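Side-chain contacts in SidF, inhibitor of growth family, member 3 (Legionella pneumophila subsp. pneumophila, PDB 4FYE), which acts as a phosphoinositide phosphatase, probably removing a phosphate from phosphatidylinositol phosphates of membranes: residues K95-K98 / D99-K102; A86-L89 / I90-K94; Q153-T156 / Q157-K161; D171-G174 / H175-S179; V23-Q26 / N27-L30. The protein carries 1 engineered substitution. One frame throughout, in Å; residues are numbered along the deposited sequence. Where two conformers were deposited one is given.

Contact 1 of 5, residues K95-K98 / D99-K102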
loop_
_atom_site.group_PDB
_atom_site.type_symbol
_atom_site.label_atom_id
_atom_site.label_comp_id
_atom_site.label_asym_id
_atom_site.label_seq_id
_atom_site.Cartn_x
_atom_site.Cartn_y
_atom_site.Cartn_z
ATOM N N LYS A 95 31.627 20.956 11.977
ATOM C CA LYS A 95 32.578 21.814 11.274
ATOM C C LYS A 95 32.007 23.255 11.043
ATOM O O LYS A 95 30.829 23.504 11.267
ATOM C CB LYS A 95 33.124 21.126 9.986
ATOM C CG LYS A 95 33.427 19.610 10.099
ATOM C CD LYS A 95 34.261 19.001 8.942
ATOM C CE LYS A 95 33.544 18.836 7.581
ATOM N NZ LYS A 95 32.458 17.795 7.405
ATOM N N GLY A 96 32.854 24.212 10.667
ATOM C CA GLY A 96 32.415 25.604 10.529
ATOM C C GLY A 96 32.309 26.033 9.077
ATOM O O GLY A 96 32.262 25.186 8.164
ATOM N N GLU A 97 32.296 27.352 8.865
ATOM C CA GLU A 97 32.108 27.961 7.547
ATOM C C GLU A 97 30.833 27.434 6.952
ATOM O O GLU A 97 30.798 26.955 5.819
ATOM C CB GLU A 97 33.264 27.624 6.630
ATOM C CG GLU A 97 34.595 28.128 7.144
ATOM C CD GLU A 97 35.592 28.222 6.022
ATOM O OE1 GLU A 97 36.471 29.112 6.087
ATOM O OE2 GLU A 97 35.461 27.419 5.060
ATOM N N LYS A 98 29.778 27.495 7.741
ATOM C CA LYS A 98 28.533 26.984 7.313
ATOM C C LYS A 98 28.048 27.809 6.143
ATOM O O LYS A 98 27.656 27.268 5.093
ATOM C CB LYS A 98 27.552 26.990 8.473
ATOM C CG LYS A 98 27.703 25.764 9.361
ATOM C CD LYS A 98 27.410 26.054 10.823
ATOM C CE LYS A 98 27.158 24.771 11.618
ATOM N NZ LYS A 98 28.110 23.638 11.390
ATOM N N ASP A 99 28.119 29.119 6.284
ATOM C CA ASP A 99 27.668 30.004 5.228
ATOM C C ASP A 99 28.428 29.865 3.927
ATOM O O ASP A 99 27.802 29.707 2.884
ATOM C CB ASP A 99 27.643 31.444 5.706
ATOM C CG ASP A 99 26.298 31.831 6.234
ATOM O OD1 ASP A 99 25.467 30.925 6.463
ATOM O OD2 ASP A 99 26.075 33.044 6.407
ATOM N N LEU A 100 29.750 29.867 3.981
ATOM C CA LEU A 100 30.566 29.660 2.800
ATOM C C LEU A 100 30.071 28.465 1.992
ATOM O O LEU A 100 29.998 28.506 0.759
ATOM C CB LEU A 100 32.037 29.443 3.177
ATOM C CG LEU A 100 32.980 29.459 1.960
ATOM C CD1 LEU A 100 34.427 29.779 2.339
ATOM C CD2 LEU A 100 32.888 28.192 1.082
ATOM N N ARG A 101 29.739 27.400 2.703
ATOM C CA ARG A 101 29.435 26.153 2.069
ATOM C C ARG A 101 28.022 26.153 1.535
ATOM O O ARG A 101 27.798 25.671 0.430
ATOM C CB ARG A 101 29.635 25.001 3.042
ATOM C CG ARG A 101 31.096 24.640 3.328
ATOM C CD ARG A 101 31.093 23.503 4.341
ATOM N NE ARG A 101 30.751 23.968 5.686
ATOM C CZ ARG A 101 30.289 23.213 6.685
ATOM N NH1 ARG A 101 30.036 21.922 6.519
ATOM N NH2 ARG A 101 30.049 23.775 7.861
ATOM N N LYS A 102 27.075 26.706 2.296
ATOM C CA LYS A 102 25.686 26.817 1.826
ATOM C C LYS A 102 25.594 27.670 0.572
ATOM O O LYS A 102 24.997 27.241 -0.445
ATOM C CB LYS A 102 24.788 27.392 2.899
ATOM C CG LYS A 102 24.558 26.425 4.036
ATOM C CD LYS A 102 23.296 26.715 4.815
ATOM C CE LYS A 102 23.450 27.994 5.612
ATOM N NZ LYS A 102 22.568 27.757 6.768
#

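Contact 2 of 5, residues A86-L89 / I90-K94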
loop_
_atom_site.group_PDB
_atom_site.type_symbol
_atom_site.label_atom_id
_atom_site.label_comp_id
_atom_site.label_asym_id
_atom_site.label_seq_id
_atom_site.Cartn_x
_atom_site.Cartn_y
_atom_site.Cartn_z
ATOM N N ALA A 86 21.551 18.900 1.674
ATOM C CA ALA A 86 22.857 19.383 1.913
ATOM C C ALA A 86 22.855 20.413 2.993
ATOM O O ALA A 86 23.756 20.421 3.802
ATOM C CB ALA A 86 23.503 19.924 0.640
ATOM N N LYS A 87 21.850 21.287 3.015
ATOM C CA LYS A 87 21.929 22.470 3.879
ATOM C C LYS A 87 21.630 22.042 5.298
ATOM O O LYS A 87 22.210 22.561 6.291
ATOM C CB LYS A 87 20.960 23.546 3.420
ATOM C CG LYS A 87 21.498 24.351 2.263
ATOM C CD LYS A 87 20.581 25.506 1.908
ATOM C CE LYS A 87 21.208 26.271 0.777
ATOM N NZ LYS A 87 20.517 27.557 0.586
ATOM N N SER A 88 20.743 21.058 5.377
ATOM C CA SER A 88 20.352 20.470 6.652
ATOM C C SER A 88 21.589 19.822 7.294
ATOM O O SER A 88 21.859 20.072 8.458
ATOM C CB SER A 88 19.210 19.480 6.457
ATOM O OG SER A 88 18.773 18.991 7.700
ATOM N N LEU A 89 22.369 19.075 6.506
ATOM C CA LEU A 89 23.596 18.429 7.008
ATOM C C LEU A 89 24.664 19.378 7.462
ATOM O O LEU A 89 25.218 19.185 8.559
ATOM C CB LEU A 89 24.194 17.429 6.014
ATOM C CG LEU A 89 24.078 15.930 6.335
ATOM C CD1 LEU A 89 22.945 15.596 7.294
ATOM C CD2 LEU A 89 24.049 15.038 5.102
ATOM N N ILE A 90 24.954 20.409 6.662
ATOM C CA ILE A 90 25.961 21.395 7.116
ATOM C C ILE A 90 25.494 22.248 8.301
ATOM O O ILE A 90 26.321 22.750 9.054
ATOM C CB ILE A 90 26.651 22.232 5.986
ATOM C CG1 ILE A 90 25.725 23.255 5.346
ATOM C CG2 ILE A 90 27.231 21.326 4.889
ATOM C CD1 ILE A 90 25.904 23.296 3.824
ATOM N N ASP A 91 24.176 22.382 8.477
ATOM C CA ASP A 91 23.606 23.107 9.634
ATOM C C ASP A 91 23.732 22.303 10.920
ATOM O O ASP A 91 24.055 22.852 11.966
ATOM C CB ASP A 91 22.137 23.511 9.423
ATOM C CG ASP A 91 21.972 24.863 8.697
ATOM O OD1 ASP A 91 22.951 25.405 8.119
ATOM O OD2 ASP A 91 20.828 25.376 8.687
ATOM N N LYS A 92 23.512 21.002 10.848
ATOM C CA LYS A 92 23.604 20.231 12.064
ATOM C C LYS A 92 25.007 19.672 12.316
ATOM O O LYS A 92 25.202 18.966 13.301
ATOM C CB LYS A 92 22.500 19.161 12.143
ATOM C CG LYS A 92 22.846 17.826 11.503
ATOM C CD LYS A 92 21.739 16.811 11.728
ATOM C CE LYS A 92 20.419 17.322 11.180
ATOM N NZ LYS A 92 19.526 16.157 10.944
ATOM N N ASP A 93 25.987 20.018 11.474
ATOM C CA ASP A 93 27.340 19.430 11.595
ATOM C C ASP A 93 28.257 20.176 12.574
ATOM O O ASP A 93 27.931 21.287 12.996
ATOM C CB ASP A 93 27.998 19.087 10.228
ATOM C CG ASP A 93 28.776 20.256 9.581
ATOM O OD1 ASP A 93 29.208 21.213 10.268
ATOM O OD2 ASP A 93 28.990 20.186 8.347
ATOM N N LYS A 94 29.392 19.569 12.921
ATOM C CA LYS A 94 30.312 20.178 13.881
ATOM C C LYS A 94 31.398 21.073 13.287
ATOM O O LYS A 94 31.986 21.880 14.024
ATOM C CB LYS A 94 30.897 19.144 14.844
ATOM C CG LYS A 94 30.462 19.409 16.272
ATOM C CD LYS A 94 29.213 18.633 16.699
ATOM C CE LYS A 94 28.896 19.064 18.130
ATOM N NZ LYS A 94 28.364 17.958 18.976
#

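Contact 3 of 5, residues Q153-T156 / Q157-K161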
loop_
_atom_site.group_PDB
_atom_site.type_symbol
_atom_site.label_atom_id
_atom_site.label_comp_id
_atom_site.label_asym_id
_atom_site.label_seq_id
_atom_site.Cartn_x
_atom_site.Cartn_y
_atom_site.Cartn_z
ATOM N N GLN A 153 25.193 13.887 -12.140
ATOM C CA GLN A 153 26.314 13.232 -11.475
ATOM C C GLN A 153 27.381 14.239 -11.168
ATOM O O GLN A 153 27.887 14.275 -10.040
ATOM C CB GLN A 153 26.892 12.067 -12.275
ATOM C CG GLN A 153 25.959 10.882 -12.123
ATOM C CD GLN A 153 25.937 9.939 -13.323
ATOM O OE1 GLN A 153 26.601 10.172 -14.350
ATOM N NE2 GLN A 153 25.180 8.849 -13.188
ATOM N N GLN A 154 27.729 15.088 -12.132
ATOM C CA GLN A 154 28.723 16.137 -11.818
ATOM C C GLN A 154 28.215 17.068 -10.689
ATOM O O GLN A 154 28.965 17.428 -9.746
ATOM C CB GLN A 154 29.091 16.876 -13.065
ATOM C CG GLN A 154 29.854 16.023 -14.083
ATOM C CD GLN A 154 29.862 16.729 -15.416
ATOM O OE1 GLN A 154 29.048 17.611 -15.622
ATOM N NE2 GLN A 154 30.791 16.387 -16.316
ATOM N N PHE A 155 26.919 17.388 -10.708
ATOM C CA PHE A 155 26.432 18.311 -9.682
ATOM C C PHE A 155 26.537 17.696 -8.292
ATOM O O PHE A 155 27.018 18.331 -7.371
ATOM C CB PHE A 155 24.997 18.797 -9.957
ATOM C CG PHE A 155 24.320 19.458 -8.761
ATOM C CD1 PHE A 155 24.782 20.681 -8.242
ATOM C CD2 PHE A 155 23.249 18.848 -8.137
ATOM C CE1 PHE A 155 24.149 21.276 -7.147
ATOM C CE2 PHE A 155 22.606 19.425 -7.056
ATOM C CZ PHE A 155 23.043 20.639 -6.553
ATOM N N THR A 156 26.046 16.471 -8.150
ATOM C CA THR A 156 26.111 15.786 -6.870
ATOM C C THR A 156 27.562 15.550 -6.381
ATOM O O THR A 156 27.853 15.724 -5.223
ATOM C CB THR A 156 25.201 14.497 -6.796
ATOM O OG1 THR A 156 25.968 13.308 -6.920
ATOM C CG2 THR A 156 24.144 14.464 -7.825
ATOM N N GLN A 157 28.484 15.193 -7.257
ATOM C CA GLN A 157 29.882 15.036 -6.836
ATOM C C GLN A 157 30.417 16.334 -6.200
ATOM O O GLN A 157 31.284 16.316 -5.272
ATOM C CB GLN A 157 30.711 14.573 -8.035
ATOM C CG GLN A 157 32.212 14.502 -7.791
ATOM C CD GLN A 157 33.036 14.758 -9.059
ATOM O OE1 GLN A 157 32.505 15.192 -10.117
ATOM N NE2 GLN A 157 34.332 14.479 -8.970
ATOM N N ALA A 158 29.877 17.455 -6.680
ATOM C CA ALA A 158 30.385 18.781 -6.340
ATOM C C ALA A 158 29.733 19.276 -5.094
ATOM O O ALA A 158 30.285 20.092 -4.384
ATOM C CB ALA A 158 30.133 19.778 -7.457
ATOM N N VAL A 159 28.535 18.801 -4.837
ATOM C CA VAL A 159 27.840 19.103 -3.601
ATOM C C VAL A 159 28.496 18.318 -2.473
ATOM O O VAL A 159 28.454 18.753 -1.312
ATOM C CB VAL A 159 26.360 18.661 -3.665
ATOM C CG1 VAL A 159 25.626 18.988 -2.389
ATOM C CG2 VAL A 159 25.646 19.332 -4.794
ATOM N N ALA A 160 29.060 17.139 -2.764
ATOM C CA ALA A 160 29.579 16.313 -1.656
ATOM C C ALA A 160 30.932 16.833 -1.256
ATOM O O ALA A 160 31.318 16.746 -0.101
ATOM C CB ALA A 160 29.635 14.826 -2.007
ATOM N N LYS A 161 31.650 17.361 -2.228
ATOM C CA LYS A 161 32.945 17.967 -1.999
ATOM C C LYS A 161 32.765 19.216 -1.182
ATOM O O LYS A 161 33.425 19.389 -0.191
ATOM C CB LYS A 161 33.633 18.301 -3.331
ATOM C CG LYS A 161 34.797 19.265 -3.205
ATOM C CD LYS A 161 35.788 18.923 -2.095
ATOM C CE LYS A 161 36.675 17.758 -2.495
ATOM N NZ LYS A 161 38.040 17.884 -1.881
#

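Contact 4 of 5, residues D171-G174 / H175-S179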
loop_
_atom_site.group_PDB
_atom_site.type_symbol
_atom_site.label_atom_id
_atom_site.label_comp_id
_atom_site.label_asym_id
_atom_site.label_seq_id
_atom_site.Cartn_x
_atom_site.Cartn_y
_atom_site.Cartn_z
ATOM N N ASP A 171 21.818 11.418 1.006
ATOM C CA ASP A 171 20.686 10.567 0.694
ATOM C C ASP A 171 19.858 10.291 1.940
ATOM O O ASP A 171 18.669 10.665 2.026
ATOM C CB ASP A 171 21.269 9.284 0.095
ATOM C CG ASP A 171 20.219 8.240 -0.212
ATOM O OD1 ASP A 171 19.258 8.530 -0.982
ATOM O OD2 ASP A 171 20.379 7.115 0.326
ATOM N N LYS A 172 20.513 9.696 2.940
ATOM C CA LYS A 172 19.907 9.473 4.251
ATOM C C LYS A 172 19.258 10.729 4.784
ATOM O O LYS A 172 18.145 10.684 5.262
ATOM C CB LYS A 172 20.966 8.995 5.229
ATOM C CG LYS A 172 20.483 8.002 6.277
ATOM C CD LYS A 172 21.636 7.089 6.711
ATOM C CE LYS A 172 21.910 5.995 5.675
ATOM N NZ LYS A 172 23.349 5.608 5.595
ATOM N N GLU A 173 19.928 11.870 4.721
ATOM C CA GLU A 173 19.255 13.085 5.217
ATOM C C GLU A 173 18.048 13.543 4.364
ATOM O O GLU A 173 17.104 14.122 4.866
ATOM C CB GLU A 173 20.245 14.227 5.347
ATOM C CG GLU A 173 19.671 15.454 6.020
ATOM C CD GLU A 173 19.373 15.236 7.506
ATOM O OE1 GLU A 173 19.555 14.101 8.034
ATOM O OE2 GLU A 173 18.954 16.217 8.166
ATOM N N GLY A 174 18.105 13.327 3.057
ATOM C CA GLY A 174 17.007 13.759 2.221
ATOM C C GLY A 174 15.783 12.957 2.654
ATOM O O GLY A 174 14.693 13.524 2.832
ATOM N N HIS A 175 15.981 11.638 2.821
ATOM C CA HIS A 175 14.919 10.778 3.296
ATOM C C HIS A 175 14.404 11.241 4.636
ATOM O O HIS A 175 13.181 11.304 4.820
ATOM C CB HIS A 175 15.338 9.305 3.264
ATOM C CG HIS A 175 15.364 8.708 1.856
ATOM N ND1 HIS A 175 14.237 8.416 1.169
ATOM C CD2 HIS A 175 16.432 8.361 1.018
ATOM C CE1 HIS A 175 14.561 7.903 -0.043
ATOM N NE2 HIS A 175 15.902 7.869 -0.134
ATOM N N ASN A 176 15.294 11.637 5.553
ATOM C CA ASN A 176 14.801 12.022 6.875
ATOM C C ASN A 176 13.955 13.249 6.873
ATOM O O ASN A 176 13.030 13.372 7.681
ATOM C CB ASN A 176 15.908 12.221 7.911
ATOM C CG ASN A 176 16.661 10.940 8.240
ATOM O OD1 ASN A 176 17.693 11.001 8.921
ATOM N ND2 ASN A 176 16.181 9.778 7.740
ATOM N N ILE A 177 14.263 14.198 6.008
ATOM C CA ILE A 177 13.502 15.432 6.118
ATOM C C ILE A 177 12.191 15.317 5.340
ATOM O O ILE A 177 11.190 15.912 5.708
ATOM C CB ILE A 177 14.332 16.708 5.856
ATOM C CG1 ILE A 177 14.077 17.293 4.464
ATOM C CG2 ILE A 177 15.826 16.477 6.130
ATOM C CD1 ILE A 177 15.029 18.449 4.131
ATOM N N ARG A 178 12.181 14.480 4.314
ATOM C CA ARG A 178 10.949 14.241 3.595
ATOM C C ARG A 178 9.978 13.509 4.543
ATOM O O ARG A 178 8.780 13.797 4.534
ATOM C CB ARG A 178 11.182 13.490 2.255
ATOM C CG ARG A 178 11.873 14.331 1.170
ATOM C CD ARG A 178 11.975 13.624 -0.175
ATOM N NE ARG A 178 12.917 12.501 -0.147
ATOM C CZ ARG A 178 14.223 12.625 -0.377
ATOM N NH1 ARG A 178 14.744 13.822 -0.639
ATOM N NH2 ARG A 178 15.012 11.564 -0.327
ATOM N N SER A 179 10.509 12.629 5.403
ATOM C CA SER A 179 9.712 11.942 6.424
ATOM C C SER A 179 9.175 12.798 7.590
ATOM O O SER A 179 8.067 12.563 8.046
ATOM C CB SER A 179 10.473 10.736 6.955
ATOM O OG SER A 179 10.851 9.865 5.890
#

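Contact 5 of 5, residues V23-Q26 / N27-L30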
loop_
_atom_site.group_PDB
_atom_site.type_symbol
_atom_site.label_atom_id
_atom_site.label_comp_id
_atom_site.label_asym_id
_atom_site.label_seq_id
_atom_site.Cartn_x
_atom_site.Cartn_y
_atom_site.Cartn_z
ATOM N N VAL A 23 -0.156 27.874 -1.118
ATOM C CA VAL A 23 1.137 27.983 -0.452
ATOM C C VAL A 23 2.177 28.389 -1.506
ATOM O O VAL A 23 2.277 27.743 -2.566
ATOM C CB VAL A 23 1.622 26.635 0.083
ATOM C CG1 VAL A 23 2.917 26.795 0.852
ATOM C CG2 VAL A 23 0.554 25.948 0.917
ATOM N N PRO A 24 2.952 29.458 -1.223
ATOM C CA PRO A 24 4.087 29.990 -2.030
ATOM C C PRO A 24 5.289 29.048 -1.963
ATOM O O PRO A 24 5.444 28.349 -0.955
ATOM C CB PRO A 24 4.469 31.274 -1.301
ATOM C CG PRO A 24 3.307 31.603 -0.422
ATOM C CD PRO A 24 2.609 30.330 -0.082
ATOM N N SER A 25 6.144 29.056 -2.994
ATOM C CA SER A 25 7.254 28.067 -3.128
ATOM C C SER A 25 8.255 27.988 -1.973
ATOM O O SER A 25 8.662 26.899 -1.572
ATOM C CB SER A 25 8.030 28.275 -4.421
ATOM O OG SER A 25 7.147 28.695 -5.430
ATOM N N GLN A 26 8.659 29.148 -1.464
ATOM C CA GLN A 26 9.631 29.213 -0.378
ATOM C C GLN A 26 9.066 28.555 0.875
ATOM O O GLN A 26 9.803 28.263 1.806
ATOM C CB GLN A 26 10.052 30.664 -0.090
ATOM C CG GLN A 26 9.041 31.489 0.696
ATOM C CD GLN A 26 8.103 32.333 -0.166
ATOM O OE1 GLN A 26 7.787 33.479 0.188
ATOM N NE2 GLN A 26 7.634 31.774 -1.284
ATOM N N ASN A 27 7.755 28.316 0.892
ATOM C CA ASN A 27 7.118 27.729 2.054
ATOM C C ASN A 27 6.776 26.248 1.918
ATOM O O ASN A 27 6.306 25.635 2.875
ATOM C CB ASN A 27 5.887 28.529 2.453
ATOM C CG ASN A 27 6.243 29.881 3.091
ATOM O OD1 ASN A 27 5.382 30.751 3.172
ATOM N ND2 ASN A 27 7.507 30.059 3.548
ATOM N N GLN A 28 7.044 25.663 0.753
ATOM C CA GLN A 28 6.697 24.240 0.538
ATOM C C GLN A 28 7.685 23.351 1.275
ATOM O O GLN A 28 8.836 23.733 1.486
ATOM C CB GLN A 28 6.644 23.910 -0.957
ATOM C CG GLN A 28 5.874 24.963 -1.740
ATOM C CD GLN A 28 5.853 24.762 -3.233
ATOM O OE1 GLN A 28 6.524 23.888 -3.766
ATOM N NE2 GLN A 28 5.044 25.562 -3.919
ATOM N N HIS A 29 7.224 22.187 1.711
ATOM C CA HIS A 29 8.133 21.208 2.299
ATOM C C HIS A 29 9.228 20.634 1.388
ATOM O O HIS A 29 10.256 20.133 1.858
ATOM C CB HIS A 29 7.297 20.108 2.947
ATOM C CG HIS A 29 6.352 20.634 4.022
ATOM N ND1 HIS A 29 6.721 21.603 4.928
ATOM C CD2 HIS A 29 5.038 20.303 4.312
ATOM C CE1 HIS A 29 5.684 21.878 5.728
ATOM N NE2 HIS A 29 4.645 21.089 5.349
ATOM N N LEU A 30 9.029 20.675 0.079
ATOM C CA LEU A 30 10.009 20.103 -0.834
ATOM C C LEU A 30 9.596 20.482 -2.255
ATOM O O LEU A 30 8.463 20.919 -2.484
ATOM C CB LEU A 30 10.092 18.577 -0.641
ATOM C CG LEU A 30 8.970 17.721 -1.264
ATOM C CD1 LEU A 30 9.460 16.809 -2.401
ATOM C CD2 LEU A 30 8.338 16.906 -0.169
#

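Contact 1 of 5, residues K95-K98 / D99-K102
Lys95 O lies 3.5 Å from Arg101 NH2, oblique to the guanidinium. The same Lys95 O receives Lys98 NZ at 2.7 Å, and that NZ also bonds to Ile90 O. Gly96 follows, and its O comes to 2.6 Å from Arg101 NH2, again oblique to the guanidinium. Glu97 stands at the N-cap position of helix 98-119. Its phi and psi are both positive, a left-handed conformation. Arg101 NE gives Glu97 O a bond of 3.0 Å with an N-H...O angle of 164°. The oxygen lies close to the guanidinium plane, but the donor sits well above the carbonyl plane. A bend at chi3 (-74°) folds the arginine back to this spot. The Glu97 side chain runs beside Leu100, with OE2 3.7 Å from Leu100 CD1. Lys98 lies alongside Arg101 and touches NH2 with CG at 3.4 Å. Its backbone O takes the N-H of Lys102 at 2.9 Å, the regular bond of the opening helical turn. The cations Lys98 NZ and Arg101 NH2 are 4.0 Å apart. Both lysine and arginine form salt bridges with Asp93, from the loop after helix 71-92. That shared carboxylate probably offsets their like charges, while Glu97 O and Asp93 together probably fix the arginine at the start of helix 98-119.

Contact 2 of 5, residues A86-L89 / I90-K94
Ile90 packs closely on the turn before it. Its CG1 stands between the backbone N and the carbonyl carbon (chi1 71°), which lays the branch over the carbonyls of Ala86 and Lys87. The tip, CD1, is 3.6 Å from Ala86 O, and CG1 is 3.7 Å from Lys87 O. The N-H of Ile90 bonds to Ala86 O at 3.1 Å. Asp91 also sits close on the helix backbone, with CB 3.3 Å from Lys87 O. Its OD1 is near the same oxygen, but both are acceptors, and Lys102 takes the charge in a salt bridge. Ala86, Leu89 and Ile90 are all buried. Leu89 faces Ala169, Leu170 and Glu173 on helix 167-180. Ile90 meets helix 98-119 and also touches Ser163 of helix 136-163. This is the C-terminal part of helix 71-92, and its i to i+4 bonds continue through Asp91 N to Lys87 O and Lys92 N to Ser88 O. The stretch is thus an amphipathic helix end, set among three neighbouring helices by its apolar side. The looser part is polar. Ser88 and Lys92 lie one turn apart. Their side chains barely meet, with Ser88 OG 4.2 Å from Lys92 CE. What links them is Glu173, whose OE2 is hydrogen-bonded to the serine hydroxyl and salt-bridged to Lys92 NZ. Lys87, fully extended, reaches a salt bridge with Asp106 of helix 98-119.

Contact 3 of 5, residues Q153-T156 / Q157-K161
Phe155 and Val159 meet because of their first torsions. In Phe155 CG is anti to the backbone N (chi1 165°), which swings the ring forward along the helix toward the next turn. In Val159 CG1 is anti to its own N (chi1 -179°), leaving CG2 beside the N and turned back toward the ring. CG2 therefore sits over one face of Phe155, 3.5 Å from the ring centroid and 20° off the normal. This is a CH-pi contact. The methyl is offset toward the rim, with Phe155 CE1 and CZ both 3.4 Å from Val159 CG2. The same methyl is pressed against the backbone, since Val159 CG2 lies only 3.1 Å from Phe155 O. The one methyl thus touches both the ring and the carbonyl of Phe155. Both residues lie on the buried side of helix 136-163, one turn apart. That face packs on helices 71-92 and 98-119. The Phe155 ring meets Phe112 at an inclined angle and touches Ile79 and Leu82, while Val159 reaches Ala86 and Ile105. Thr156 turns to another flank and packs on Tyr78 and on Leu167 of helix 167-180. Below the side chains, Val159 N bonds to Phe155 O at 3.0 Å, and Ala160 N to Thr156 O at 3.1 Å. Gln157 lies on the exposed side. Its CB rests 3.5 Å from Gln153 O, and its extended chain continues outward.

Contact 4 of 5, residues D171-G174 / H175-S179
Asp171 O accepts the N-H of His175 at 3.0 Å and 172°, and three further i to i+4 bonds carry this turn of helix 167-180 on to Arg178. The Asp171 carboxylate stands at the edge of the His175 ring, CG in plane and OD1 3.5 Å from both CD2 and NE2 of His175. The two planes are almost perpendicular. In the same histidine conformer, one of two modelled, Arg178 NH2 lies 3.5 Å above the centre of one ring face, and His175 CE1 is at the guanidinium edge. Gly174 has no side chain, and Arg178 uses the place. A bend at chi3 (-69°) folds its guanidinium flat over the glycine carbonyl, with Gly174 O 3.3 Å above its plane. Arg178 NE also has a weak bond to Asn711 O. Ile177 CG2 lies 3.0 Å from Glu173 O and 3.7 Å from Glu173 OE2, whose polar partners are on helix 71-92. Ser179 OG adds a bond of 2.9 Å to His175 O, which also accepts Ser179 N from the opposite face of its plane. The Arg178 contact with Gly174 is probably electrostatic, since Gly174 O faces the guanidinium plane without a hydrogen bond to it.

Contact 5 of 5, residues V23-Q26 / N27-L30
The amides of Gln26 and Asn27 lie side by side, pointing the same way, with their planes 38° apart. Asn27 ND2 lies beside Gln26, 3.5 Å from its CG, and makes a weak bond of 3.4 Å to Gln26 O. Gln26 CG stands between its backbone N and carbonyl carbon (chi1 77°), and this torsion and the bend at chi2 (-95°) bring the chain alongside Asn27. A third amide, that of Gln28, lies against Ser25, with NE2 3.4 Å from Ser25 CA. It gets there as an extended chain running back past the carbonyls of Pro24 and Ser25, with CG 3.4 Å from Ser25 O. The backbone below makes a short 3-10 turn. Asn27 N bonds to Pro24 O at 3.0 Å, and Gln28 N bonds to Ser25 O at 3.1 Å, each spanning three residues. Both donors sit above the carbonyl plane of their acceptor. The turn belongs to the surface loop between helix 9-16 and strand 39-42. It lies beside that strand, an outermost one of the mixed sheet, where Val23 shares backbone bonds with Val40. Gln50 of strand 50-55 gives a hydrogen bond to Asn27 O and takes one from His29 N. Val23 CG1 touches Asn27 CB at 3.8 Å, the side chains crossing at a slant.

Overall arrangement
Contacts 1 to 4 sit on four helices that follow one another in the chain, while contact 5 stands apart, beside the edge of the six-stranded sheet. Contacts 1 and 5 are at the surface. Contacts 2, 3 and 4 are partly buried. Contact 2 is the common neighbour: it touches contact 1 through salt bridges, contact 3 through apolar packing of Ala86 on Val159, and contact 4 through the carboxylate of Glu173. Contact 3 is the apolar one, built on a methyl over a ring. Contacts 1 and 4 both set an arginine against backbone carbonyls, one at a helix start and one near a helix C-terminus. Contact 5 depends on turn bonds and amides.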